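Local coordinates for protein laminin subunit ALPHA-1 (Mus musculus, PDB 2JD4) that forms part of laminin-111 in basement membranes, its paired LG4-5 domains carrying cell-surface anchorage sites, at residues 25-28 with 29-32; 119-122 with 123-126. The protein carries 4 engineered substitutions. All coordinates share one frame; numbering follows the deposited sequence.

Contact 1. Residues 25-28 with 29-32; sequences GLSQ and NSHL
Ser27 and Ser30 face each other across a type I beta turn, a local contact in the loop that leads from strand 22-23 into strand 31-35. The closing backbone bond from Ser30 N to Ser27 O is weak at 3.4 Å, and the two serine hydroxyls supply much of the polar grip. Ser27 OG lies between its own backbone N and carbonyl carbon (chi1 83°), which turns it forward over the turn, where it accepts Asn29 N at 3.0 Å. A hydroxyl taking the amide two residues on makes this an ST turn, superimposed on the start of the beta turn.

The reverse connection is made by Ser30. Its OG stands anti to the carbonyl carbon and beside the backbone N, and from there it reaches back to accept Ser27 N at 2.9 Å, with an N-H...O angle of 155°. The two hydroxyl oxygens, Ser27 OG and Ser30 OG, approach to 3.3 Å, a weak and unsettled link. Ser30 CB packs at 3.7 Å from Gly25 N; the positive phi of Gly25 would press any side chain against the preceding carbonyl oxygen. Past the turn, His31 ND1 gives a nearly straight bond of 2.8 Å to Asn29 O. That oxygen lies in the imidazole plane, so the bond fixes how the ring is turned.

The buried Ser30 OG also bonds to Ala189 O, while the hydroxyl of Ser164 links Gly25 N to Ser30 O. Gln28 touches Asp363 and Arg366, far along the chain, consistent with a place near the junction of the two LG domains. Strand 31-35 then enters its antiparallel sheet between two neighbours, His31 pairing with Ser188 of strand 186-188 and Leu32 with Leu146 of strand 143-146.

Contact 2. Residues 119-122 with 123-126; sequences MTVD and GQES
Met119 and Ser126 are joined twice at the open end of this tight beta hairpin. Ser126 N points almost straight at Met119 O, 2.9 Å away, while Met119 N donates to Ser126 OG at 3.2 Å. The hydroxyl thus takes the place that the Ser126 carbonyl would hold in a regular antiparallel pair, brought there by a chi1 of 73° that sets it between backbone N and carbonyl carbon. With alanine in place of Ser126, Met119 N would probably lose this acceptor and the hairpin end one of its two bonds.

Nearer the turn, Val121 N bonds to Gln124 O at 3.2 Å from above the carbonyl plane, and the same oxygen receives a CA-H...O contact from Thr120. On the Thr120 and Glu125 face, Thr120 OG1 lies against Glu125 CG at 3.7 Å, and its CG2 reaches forward to Gly123 C at 3.6 Å.

The type I' turn through Asp122 and Gly123, both with positive phi, reverses the chain in two residues. The carboxylate of Asp122 is held by His106 ND1 at OD2 and Thr107 N at OD1, which ties the turn to strand 106-113. Strand 116-121 runs between strands 106-113 and 124-130, and Met119 packs against Leu81, Phe83 and Val94 of the facing sheet in the LG beta sandwich.

Both contacts are sharp local turns, about 19 Å apart at their nearest atoms, but they serve different sheets. Contact 1 leads into strand 31-35, whereas contact 2 reverses the chain between strands 116-121 and 124-130 of the other sheet of the sandwich. Contact 1 sits closer to the middle of the two-domain chain, with Gly25 and Ser30 buried and the rest of its touching residues partly exposed; contact 2 lies farther out, its turn residues exposed while Met119 and Val121 are buried. Serine hydroxyls accept backbone amides in both. In 25-32 they shape the turn itself; in 119-126 backbone pairing dominates, and the one serine closes the end away from the turn.

Contact 1. Residues 25-28 with 29-32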
# COMPACT_ATOMS: atom_id res chain seq x y z
N GLY A 25 3.85 -4.53 -4.53
CA GLY A 25 2.99 -4.08 -3.44
C GLY A 25 1.55 -3.75 -3.81
O GLY A 25 0.80 -3.29 -2.96
N LEU A 26 1.16 -3.96 -5.07
CA LEU A 26 -0.22 -3.66 -5.46
C LEU A 26 -1.16 -4.63 -4.73
O LEU A 26 -2.29 -4.28 -4.39
CB LEU A 26 -0.38 -3.79 -6.98
CG LEU A 26 0.39 -2.73 -7.77
CD1 LEU A 26 0.40 -3.11 -9.23
CD2 LEU A 26 -0.26 -1.35 -7.58
N SER A 27 -0.69 -5.85 -4.51
CA SER A 27 -1.44 -6.85 -3.75
C SER A 27 -0.40 -7.38 -2.76
O SER A 27 0.79 -7.11 -2.90
CB SER A 27 -1.94 -7.99 -4.64
OG SER A 27 -0.93 -8.96 -4.83
N GLN A 28 -0.84 -8.11 -1.74
CA GLN A 28 0.10 -8.65 -0.76
C GLN A 28 1.00 -9.71 -1.40
O GLN A 28 2.02 -10.09 -0.82
CB GLN A 28 -0.66 -9.25 0.44
CG GLN A 28 -1.41 -8.22 1.27
CD GLN A 28 -0.88 -8.09 2.70
OE1 GLN A 28 -0.98 -9.02 3.50
NE2 GLN A 28 -0.31 -6.93 3.01
N ASN A 29 0.64 -10.17 -2.59
CA ASN A 29 1.45 -11.19 -3.27
C ASN A 29 1.99 -10.82 -4.65
O ASN A 29 2.22 -11.69 -5.49
CB ASN A 29 0.68 -12.51 -3.35
CG ASN A 29 0.42 -13.11 -1.99
OD1 ASN A 29 1.33 -13.64 -1.33
ND2 ASN A 29 -0.82 -13.03 -1.54
N SER A 30 2.20 -9.53 -4.88
CA SER A 30 2.77 -9.10 -6.16
C SER A 30 4.22 -9.59 -6.16
O SER A 30 4.93 -9.41 -5.18
CB SER A 30 2.77 -7.57 -6.26
OG SER A 30 1.46 -7.05 -6.11
N HIS A 31 4.65 -10.21 -7.25
CA HIS A 31 6.03 -10.70 -7.31
C HIS A 31 6.42 -11.19 -8.70
O HIS A 31 5.59 -11.32 -9.59
CB HIS A 31 6.20 -11.89 -6.34
CG HIS A 31 5.53 -13.14 -6.82
ND1 HIS A 31 4.16 -13.30 -6.79
CD2 HIS A 31 6.03 -14.23 -7.44
CE1 HIS A 31 3.85 -14.44 -7.38
NE2 HIS A 31 4.96 -15.03 -7.79
N LEU A 32 7.72 -11.45 -8.86
CA LEU A 32 8.28 -12.00 -10.08
C LEU A 32 9.13 -13.19 -9.61
O LEU A 32 9.79 -13.10 -8.57
CB LEU A 32 9.22 -11.01 -10.79
CG LEU A 32 8.68 -9.73 -11.45
CD1 LEU A 32 9.85 -8.98 -12.08
CD2 LEU A 32 7.64 -10.09 -12.50

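Contact 2. Residues 119-122 with 123-126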
# COMPACT_ATOMS: atom_id res chain seq x y z
N MET A 119 26.26 -4.96 4.16
CA MET A 119 25.30 -4.27 3.31
C MET A 119 25.79 -2.89 2.90
O MET A 119 26.56 -2.26 3.62
CB MET A 119 23.97 -4.07 4.04
CG MET A 119 23.35 -5.32 4.61
SD MET A 119 21.84 -4.86 5.47
CE MET A 119 20.84 -4.35 4.02
N THR A 120 25.31 -2.42 1.75
CA THR A 120 25.68 -1.11 1.25
C THR A 120 24.46 -0.40 0.69
O THR A 120 23.66 -1.00 -0.03
CB THR A 120 26.74 -1.21 0.12
OG1 THR A 120 27.84 -2.02 0.56
CG2 THR A 120 27.25 0.17 -0.26
N VAL A 121 24.29 0.87 1.04
CA VAL A 121 23.18 1.66 0.53
C VAL A 121 23.77 2.98 0.05
O VAL A 121 24.41 3.70 0.81
CB VAL A 121 22.10 1.94 1.61
CG1 VAL A 121 20.99 2.84 1.03
CG2 VAL A 121 21.49 0.62 2.08
N ASP A 122 23.56 3.28 -1.23
CA ASP A 122 24.08 4.49 -1.84
C ASP A 122 25.58 4.66 -1.57
O ASP A 122 26.04 5.75 -1.28
CB ASP A 122 23.33 5.73 -1.33
CG ASP A 122 21.85 5.71 -1.69
OD1 ASP A 122 21.52 5.23 -2.79
OD2 ASP A 122 21.02 6.18 -0.88
N GLY A 123 26.32 3.56 -1.65
CA GLY A 123 27.76 3.62 -1.45
C GLY A 123 28.28 3.56 -0.02
O GLY A 123 29.48 3.33 0.20
N GLN A 124 27.41 3.77 0.96
CA GLN A 124 27.82 3.73 2.36
C GLN A 124 27.78 2.28 2.83
O GLN A 124 26.71 1.69 2.95
CB GLN A 124 26.90 4.61 3.23
CG GLN A 124 25.45 4.14 3.31
CD GLN A 124 24.50 5.20 3.88
OE1 GLN A 124 24.66 5.66 5.02
NE2 GLN A 124 23.50 5.58 3.09
N GLU A 125 28.96 1.71 3.07
CA GLU A 125 29.08 0.32 3.49
C GLU A 125 29.00 0.17 5.01
O GLU A 125 29.58 0.96 5.76
CB GLU A 125 30.40 -0.26 2.98
CG GLU A 125 30.53 -1.77 3.07
CD GLU A 125 31.83 -2.30 2.47
OE1 GLU A 125 32.09 -2.05 1.27
OE2 GLU A 125 32.60 -2.96 3.20
N SER A 126 28.26 -0.84 5.46
CA SER A 126 28.11 -1.11 6.89
C SER A 126 29.23 -2.02 7.36
O SER A 126 29.87 -2.70 6.56
CB SER A 126 26.78 -1.81 7.16
OG SER A 126 26.84 -3.16 6.72